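Local structure of putative cytochrome P450 hydroxylase (Chondromyces apiculatus DSM 436, 6GMF) at residues M38-Y43 and A47-D52; S190-E195 and D203-L208; R285-D290 and E296-R301. The protein probably acts as a heme-dependent cytochrome P450 monooxygenase that inserts oxygen into terpenes. All coordinates share one frame; numbering follows the deposited sequence.

Contact 1: M38-Y43 and A47-D52; sequences MAVGRY and ARVLHD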
# COMPACT_ATOMS: atom_id res chain seq x y z
N MET A 38 4.69 3.95 20.28
CA MET A 38 3.67 4.90 20.64
C MET A 38 2.72 5.08 19.44
O MET A 38 3.17 5.20 18.32
CB MET A 38 4.25 6.25 21.05
CG MET A 38 5.36 6.15 22.09
SD MET A 38 4.75 5.43 23.61
CE MET A 38 4.14 6.87 24.46
N ALA A 39 1.42 5.05 19.67
CA ALA A 39 0.43 5.17 18.59
C ALA A 39 -0.33 6.47 18.73
O ALA A 39 -0.77 6.83 19.79
CB ALA A 39 -0.51 4.01 18.64
N VAL A 40 -0.56 7.14 17.60
CA VAL A 40 -1.26 8.41 17.57
C VAL A 40 -2.51 8.22 16.71
O VAL A 40 -2.37 7.85 15.59
CB VAL A 40 -0.35 9.50 17.01
CG1 VAL A 40 -1.05 10.84 16.86
CG2 VAL A 40 0.88 9.63 17.89
N GLY A 41 -3.69 8.48 17.28
CA GLY A 41 -4.96 8.11 16.64
C GLY A 41 -5.82 9.24 16.11
O GLY A 41 -6.63 8.97 15.22
N ARG A 42 -5.73 10.46 16.66
CA ARG A 42 -6.63 11.56 16.23
C ARG A 42 -6.13 12.16 14.92
O ARG A 42 -4.95 12.39 14.76
CB ARG A 42 -6.75 12.61 17.33
CG ARG A 42 -7.30 12.05 18.62
CD ARG A 42 -7.14 12.97 19.82
NE ARG A 42 -7.71 12.38 21.02
CZ ARG A 42 -7.44 12.82 22.24
NH1 ARG A 42 -6.68 13.90 22.36
NH2 ARG A 42 -7.90 12.16 23.29
N TYR A 43 -7.07 12.48 14.00
CA TYR A 43 -6.77 13.05 12.70
C TYR A 43 -5.80 14.25 12.79
O TYR A 43 -4.78 14.27 12.09
CB TYR A 43 -8.06 13.44 11.98
CG TYR A 43 -7.80 13.97 10.59
CD1 TYR A 43 -7.40 15.28 10.38
CD2 TYR A 43 -7.87 13.13 9.48
CE1 TYR A 43 -7.11 15.75 9.11
CE2 TYR A 43 -7.60 13.60 8.20
CZ TYR A 43 -7.20 14.91 8.01
OH TYR A 43 -6.91 15.34 6.76
N ALA A 47 -1.89 14.20 11.40
CA ALA A 47 -1.43 15.15 10.37
C ALA A 47 -0.23 15.94 10.90
O ALA A 47 0.79 16.12 10.18
CB ALA A 47 -2.60 16.03 9.93
N ARG A 48 -0.27 16.35 12.18
CA ARG A 48 0.79 17.12 12.75
C ARG A 48 2.07 16.29 12.76
O ARG A 48 3.13 16.78 12.42
CB ARG A 48 0.51 17.54 14.19
CG ARG A 48 1.70 18.26 14.81
CD ARG A 48 1.34 18.97 16.09
NE ARG A 48 2.52 19.27 16.88
CZ ARG A 48 2.71 20.42 17.52
NH1 ARG A 48 1.77 21.35 17.51
NH2 ARG A 48 3.85 20.63 18.14
N VAL A 49 1.94 15.01 13.12
CA VAL A 49 3.12 14.14 13.10
C VAL A 49 3.70 14.04 11.68
O VAL A 49 4.88 14.23 11.52
CB VAL A 49 2.80 12.76 13.71
CG1 VAL A 49 3.92 11.76 13.45
CG2 VAL A 49 2.49 12.92 15.20
N LEU A 50 2.88 13.78 10.67
CA LEU A 50 3.40 13.56 9.32
C LEU A 50 4.03 14.83 8.75
O LEU A 50 4.98 14.77 7.99
CB LEU A 50 2.27 13.07 8.42
CG LEU A 50 1.65 11.73 8.83
CD1 LEU A 50 0.70 11.28 7.76
CD2 LEU A 50 2.71 10.68 9.14
N HIS A 51 3.51 15.97 9.16
CA HIS A 51 4.08 17.25 8.70
C HIS A 51 5.36 17.62 9.45
O HIS A 51 6.03 18.57 9.10
CB HIS A 51 3.06 18.38 8.87
CG HIS A 51 1.93 18.40 7.91
ND1 HIS A 51 2.11 18.49 6.56
CD2 HIS A 51 0.61 18.52 8.12
CE1 HIS A 51 0.92 18.63 5.98
NE2 HIS A 51 -0.02 18.66 6.90
N ASP A 52 5.62 16.99 10.58
CA ASP A 52 6.78 17.31 11.41
C ASP A 52 7.93 16.33 11.13
O ASP A 52 8.23 15.51 11.98
CB ASP A 52 6.36 17.33 12.87
CG ASP A 52 7.43 17.81 13.84
OD1 ASP A 52 8.51 18.21 13.36
OD2 ASP A 52 7.14 17.83 15.05
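In Val40 the methyl that touches across the contact is CG1, anti to the backbone N (chi1 176°), whereas in Val49, with nearly the same chi1 (168°), it is the other methyl, CG2, beside the backbone N. This is the strand-turn-helix unit of the N-terminal part of the P450 fold, in which a strand of the mixed sheet, 38-40, runs through a short turn into the B helix, 43-51. Val40 CG1 and Val49 CG2 come within 4.4 Å, a rather loose apolar touch between backbones whose CA atoms are 8.5 Å apart at these two residues. Val304 and Ile293 also pack on Val40, and Pro306 and Ile293 on Val49, so the two valines belong to a wider apolar layer between the helix and the strands.

At the turn, Arg42 holds the N-cap position, and Asp314 accepts a hydrogen bond from the backbone N of Tyr43. The CB of Tyr43 starts away from segment 47-52, but the ring end comes back nearer to it, and its OH is hydrogen-bonded to the carbonyl oxygen of Gly332. The first helical turn is closed by a nearly straight bond, 164° at the hydrogen, from Ala47 N to Tyr43 O at 3.0 Å. The methyl carbon CB of Ala47 lies against that same carbonyl, 3.5 Å from Tyr43 O.

Contact 2: S190-E195 and D203-L208; sequences SEVLEE and DLISQL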
# COMPACT_ATOMS: atom_id res chain seq x y z
N SER A 190 20.54 -6.26 -11.16
CA SER A 190 21.91 -5.77 -11.47
C SER A 190 22.23 -6.04 -12.94
O SER A 190 22.76 -5.20 -13.65
CB SER A 190 22.96 -6.42 -10.59
OG SER A 190 22.80 -6.08 -9.25
N GLU A 191 21.89 -7.26 -13.38
CA GLU A 191 22.17 -7.70 -14.70
C GLU A 191 21.36 -6.85 -15.67
O GLU A 191 21.88 -6.42 -16.71
CB GLU A 191 21.82 -9.19 -14.85
CG GLU A 191 22.54 -9.87 -16.00
N VAL A 192 20.07 -6.63 -15.33
CA VAL A 192 19.14 -5.85 -16.12
C VAL A 192 19.72 -4.44 -16.29
O VAL A 192 19.70 -3.87 -17.38
CB VAL A 192 17.73 -5.77 -15.48
CG1 VAL A 192 16.86 -4.76 -16.17
CG2 VAL A 192 17.03 -7.13 -15.44
N LEU A 193 20.17 -3.87 -15.17
CA LEU A 193 20.69 -2.48 -15.10
C LEU A 193 21.87 -2.37 -16.08
O LEU A 193 21.87 -1.47 -16.91
CB LEU A 193 21.06 -2.17 -13.64
CG LEU A 193 21.49 -0.74 -13.31
CD1 LEU A 193 21.39 -0.52 -11.80
CD2 LEU A 193 22.91 -0.44 -13.78
N GLU A 194 22.80 -3.34 -16.04
CA GLU A 194 23.99 -3.31 -16.96
C GLU A 194 23.52 -3.47 -18.41
O GLU A 194 24.02 -2.74 -19.30
CB GLU A 194 25.02 -4.36 -16.54
CG GLU A 194 25.67 -4.10 -15.18
CD GLU A 194 26.23 -2.70 -14.95
OE1 GLU A 194 26.22 -2.23 -13.79
OE2 GLU A 194 26.67 -2.08 -15.93
N GLU A 195 22.54 -4.34 -18.67
CA GLU A 195 21.99 -4.48 -20.03
C GLU A 195 21.37 -3.16 -20.49
O GLU A 195 21.56 -2.73 -21.64
CB GLU A 195 20.97 -5.62 -20.14
N ASP A 203 11.48 1.08 -20.18
CA ASP A 203 11.15 0.55 -18.86
C ASP A 203 11.72 1.46 -17.77
O ASP A 203 12.59 2.36 -18.00
CB ASP A 203 11.79 -0.82 -18.66
CG ASP A 203 13.31 -0.71 -18.69
OD1 ASP A 203 13.86 -0.63 -19.80
OD2 ASP A 203 13.92 -0.65 -17.62
N LEU A 204 11.29 1.20 -16.54
CA LEU A 204 11.63 2.02 -15.40
C LEU A 204 13.13 1.94 -15.07
O LEU A 204 13.73 2.94 -14.59
CB LEU A 204 10.82 1.52 -14.21
CG LEU A 204 10.02 2.50 -13.39
CD1 LEU A 204 9.38 3.60 -14.20
CD2 LEU A 204 9.00 1.71 -12.59
N ILE A 205 13.76 0.79 -15.28
CA ILE A 205 15.21 0.71 -14.98
C ILE A 205 15.96 1.67 -15.90
O ILE A 205 16.83 2.41 -15.45
CB ILE A 205 15.78 -0.71 -15.05
CG1 ILE A 205 15.05 -1.65 -14.08
CG2 ILE A 205 17.29 -0.65 -14.80
CD1 ILE A 205 15.35 -1.39 -12.61
N SER A 206 15.61 1.63 -17.19
CA SER A 206 16.23 2.53 -18.19
C SER A 206 16.01 3.99 -17.81
O SER A 206 16.96 4.79 -17.87
CB SER A 206 15.68 2.29 -19.56
OG SER A 206 16.00 0.98 -20.01
N GLN A 207 14.78 4.31 -17.40
CA GLN A 207 14.44 5.67 -17.10
C GLN A 207 15.13 6.14 -15.81
O GLN A 207 15.48 7.30 -15.70
CB GLN A 207 12.93 5.87 -17.04
CG GLN A 207 12.21 5.60 -18.34
N LEU A 208 15.27 5.27 -14.80
CA LEU A 208 15.97 5.61 -13.59
C LEU A 208 17.45 5.88 -13.89
O LEU A 208 18.01 6.82 -13.35
CB LEU A 208 15.80 4.49 -12.54
CG LEU A 208 14.42 4.43 -11.87
CD1 LEU A 208 14.19 3.06 -11.30
CD2 LEU A 208 14.22 5.51 -10.81
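Ile205 reaches from the start of helix 204-210 across to Val192 and Leu193, and its CB branches so that each arm meets a different residue. CG2, anti to the backbone N, lies on the backbone of the facing helix, 3.9 Å from Leu193 CA and 4.2 Å from Leu193 CB. The other arm begins with CG1, anti to the carbonyl carbon (chi1 -58°), which stands 4.2 Å from Val192 CG1; these two side chains cross at about a right angle. At the tip, chi2 of -70° bends the chain and carries CD1 on beyond this touch, not packed on Val192, while Phe189 of helix 177-198 adds an aromatic neighbour to Ile205. In P450 terms this is the junction of the long G helix, 177-198, with the short H helix, 204-210, and helix 220-251 adjoins it through Leu224, which touches Leu193. Asp203 caps the H helix: its OD2 accepts from Ser206 N at 2.9 Å, the donor lying above the carboxylate plane. On the other oxygen, OD1, the hydroxyl OG of Ser206 donates at 2.7 Å on the syn side, though 30° out of the carboxylate plane, and Arg196 of the G helix adds a salt bridge through its NE.

Contact 3: R285-D290 and E296-R301; sequences RQTMTD and ERIPAR. With HEM (protoporphyrin IX containing Fe), chain B.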
# COMPACT_ATOMS: atom_id res chain seq x y z
N ARG A 285 7.51 6.15 12.47
CA ARG A 285 8.37 7.32 12.70
C ARG A 285 9.23 7.06 13.95
O ARG A 285 8.91 6.17 14.71
CB ARG A 285 7.55 8.60 12.90
CG ARG A 285 6.69 9.01 11.70
CD ARG A 285 7.55 9.52 10.57
NE ARG A 285 6.74 10.10 9.50
CZ ARG A 285 6.35 9.44 8.42
NH1 ARG A 285 6.46 8.12 8.34
NH2 ARG A 285 5.86 10.15 7.39
N GLN A 286 10.26 7.87 14.15
CA GLN A 286 11.04 7.86 15.40
C GLN A 286 11.28 9.30 15.83
O GLN A 286 11.64 10.16 14.99
CB GLN A 286 12.37 7.14 15.21
CG GLN A 286 13.15 7.03 16.52
CD GLN A 286 14.47 6.31 16.37
OE1 GLN A 286 15.22 6.52 15.42
NE2 GLN A 286 14.80 5.53 17.39
N THR A 287 11.03 9.57 17.12
CA THR A 287 11.27 10.92 17.59
C THR A 287 12.77 11.14 17.77
O THR A 287 13.48 10.28 18.22
CB THR A 287 10.53 11.24 18.88
OG1 THR A 287 10.91 10.26 19.85
CG2 THR A 287 9.04 11.17 18.70
N MET A 288 13.18 12.34 17.39
CA MET A 288 14.54 12.76 17.47
C MET A 288 14.80 13.54 18.77
O MET A 288 15.92 13.57 19.24
CB MET A 288 14.90 13.58 16.23
CG MET A 288 14.89 12.76 14.93
SD MET A 288 16.15 11.45 14.86
CE MET A 288 15.31 10.05 15.61
N THR A 289 13.73 14.09 19.38
CA THR A 289 13.76 14.88 20.62
C THR A 289 12.53 14.51 21.44
O THR A 289 11.63 13.80 20.96
CB THR A 289 13.81 16.39 20.35
OG1 THR A 289 12.75 16.81 19.48
CG2 THR A 289 15.14 16.81 19.75
N ASP A 290 12.47 14.98 22.69
CA ASP A 290 11.26 14.95 23.45
C ASP A 290 10.26 15.83 22.70
O ASP A 290 10.59 16.94 22.28
CB ASP A 290 11.47 15.41 24.90
CG ASP A 290 11.96 14.30 25.82
OD1 ASP A 290 12.70 13.45 25.34
OD2 ASP A 290 11.58 14.29 27.00
N GLU A 296 0.44 15.12 25.60
CA GLU A 296 1.12 13.90 25.96
C GLU A 296 2.54 14.07 25.43
O GLU A 296 2.74 14.46 24.26
CB GLU A 296 0.45 12.67 25.36
CG GLU A 296 -1.05 12.57 25.61
CD GLU A 296 -1.39 12.19 27.03
OE1 GLU A 296 -0.47 11.81 27.79
OE2 GLU A 296 -2.58 12.27 27.38
N ARG A 297 3.51 13.82 26.31
CA ARG A 297 4.89 13.94 25.96
C ARG A 297 5.34 12.56 25.44
O ARG A 297 4.95 11.52 25.96
CB ARG A 297 5.66 14.52 27.15
CG ARG A 297 7.16 14.25 27.13
CD ARG A 297 7.45 12.91 27.76
NE ARG A 297 8.81 12.87 28.26
CZ ARG A 297 9.28 11.94 29.07
NH1 ARG A 297 10.58 11.87 29.29
NH2 ARG A 297 8.46 11.07 29.63
N ILE A 298 6.12 12.58 24.36
CA ILE A 298 6.69 11.36 23.79
C ILE A 298 8.20 11.53 23.92
O ILE A 298 8.76 12.51 23.43
CB ILE A 298 6.26 11.11 22.33
CG1 ILE A 298 4.74 10.98 22.18
CG2 ILE A 298 6.95 9.89 21.76
CD1 ILE A 298 4.29 10.91 20.73
N PRO A 299 8.88 10.62 24.63
CA PRO A 299 10.32 10.77 24.82
C PRO A 299 11.08 10.66 23.48
O PRO A 299 10.61 10.02 22.53
CB PRO A 299 10.74 9.60 25.71
CG PRO A 299 9.46 8.93 26.16
CD PRO A 299 8.38 9.36 25.19
N ALA A 300 12.24 11.30 23.45
CA ALA A 300 13.24 11.13 22.42
C ALA A 300 13.46 9.64 22.15
O ALA A 300 13.39 8.84 23.05
CB ALA A 300 14.54 11.77 22.86
N ARG A 301 13.66 9.31 20.87
CA ARG A 301 14.00 8.02 20.36
C ARG A 301 12.87 7.01 20.47
O ARG A 301 13.13 5.83 20.24
CB ARG A 301 15.27 7.53 21.05
CG ARG A 301 16.46 8.43 20.75
CD ARG A 301 16.95 8.23 19.33
NE ARG A 301 17.74 9.35 18.85
CZ ARG A 301 18.56 9.29 17.82
NH1 ARG A 301 18.57 8.21 17.06
NH2 ARG A 301 19.37 10.30 17.58
CHA HEM B . 4.80 5.85 0.42
CHB HEM B . 0.48 4.09 1.10
CHC HEM B . 0.73 2.00 -3.25
CHD HEM B . 5.22 3.45 -3.76
C1A HEM B . 3.57 5.58 0.97
C2A HEM B . 3.14 6.18 2.19
C3A HEM B . 1.91 5.65 2.39
C4A HEM B . 1.62 4.79 1.30
CMA HEM B . 0.98 5.84 3.57
CAA HEM B . 3.85 7.16 3.08
CBA HEM B . 4.89 6.49 4.02
CGA HEM B . 5.50 7.46 5.02
O1A HEM B . 5.07 8.64 5.10
O2A HEM B . 6.36 6.93 5.80
C1B HEM B . 0.14 3.33 -0.03
C2B HEM B . -1.12 2.68 -0.26
C3B HEM B . -1.08 2.07 -1.47
C4B HEM B . 0.25 2.38 -2.01
CMB HEM B . -2.21 2.72 0.74
CAB HEM B . -2.13 1.31 -2.25
CBB HEM B . -3.38 1.48 -1.97
C1C HEM B . 1.93 2.23 -3.83
C2C HEM B . 2.32 1.73 -5.12
C3C HEM B . 3.63 2.18 -5.23
C4C HEM B . 4.00 2.85 -4.05
CMC HEM B . 1.43 1.09 -6.15
CAC HEM B . 4.57 2.04 -6.34
CBC HEM B . 4.42 1.24 -7.37
C1D HEM B . 5.46 4.19 -2.64
C2D HEM B . 6.79 4.82 -2.37
C3D HEM B . 6.66 5.50 -1.21
C4D HEM B . 5.28 5.30 -0.77
CMD HEM B . 7.96 4.66 -3.33
CAD HEM B . 7.74 6.30 -0.53
CBD HEM B . 7.75 7.81 -0.83
CGD HEM B . 8.78 8.57 -0.02
O1D HEM B . 9.11 9.68 -0.46
O2D HEM B . 9.24 8.08 1.04
NA HEM B . 2.62 4.73 0.42
NB HEM B . 0.89 3.11 -1.10
NC HEM B . 2.96 2.86 -3.17
ND HEM B . 4.61 4.47 -1.58
FE HEM B . 2.76 3.90 -1.39
O HOH W 1 3.54 2.14 -0.24
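Residues 286-290 and 297-301 run 130° apart and close to 4.2 Å between the CA atoms of Thr289 and Ala300, with Arg301 N donating to Thr287 O at 2.8 Å. Thr287 OG1, set between its own backbone N and carbonyl carbon (chi1 56°), donates to Pro299 O at 2.7 Å, while its methyl packs on Ile298. One carboxylate serves two groups: Asp290 OD1 accepts from Ala300 N at 2.9 Å, and OD2 lies at the edge of the Arg297 guanidinium, 3.4 Å from NE, in a weakly bonded salt bridge, planes 63° apart. Met288 CE lies over one face of the Arg301 guanidinium, offset toward its rim. These residues enclose the base of the hairpin 291-293/296-298, inserted in the sequence between strands 285-287 and 303-306, which are neighbours in the main sheet of the P450 fold. Arg285 grips a heme propionate with both terminal nitrogens, NH1 to O2A at 2.8 Å and NH2 to O1A at 2.9 Å, the latter bond almost straight. Replacing Arg285 by a leucine would probably cost this propionate two hydrogen bonds and a nearby positive charge, leaving it freer to turn. Asn58 and Trp61, also hydrogen-bonded to the heme, touch Arg285.

Contacts 1 and 3 both reach the mixed sheet, through strands 38-40 and 285-287, their centres 12 Å apart, and they meet directly at the heme arginine. Leu50 CD2 lies 3.6 Å from Arg285 NH2 and Val49 CG1 lies 4.3 Å from Arg285 CG, so the B helix flanks the arm that reaches the propionate. Further out, Met38 CG packs on Ile298 CG2 at 4.1 Å. Contact 2 stands apart, in the helical region, its nearest atoms about 23 Å from contact 1 and about 21 Å from contact 3. The side chain of Ile205 is about 12 Å from the heme, whereas that of Val49 is about 9 Å from it, and Arg285 binds it.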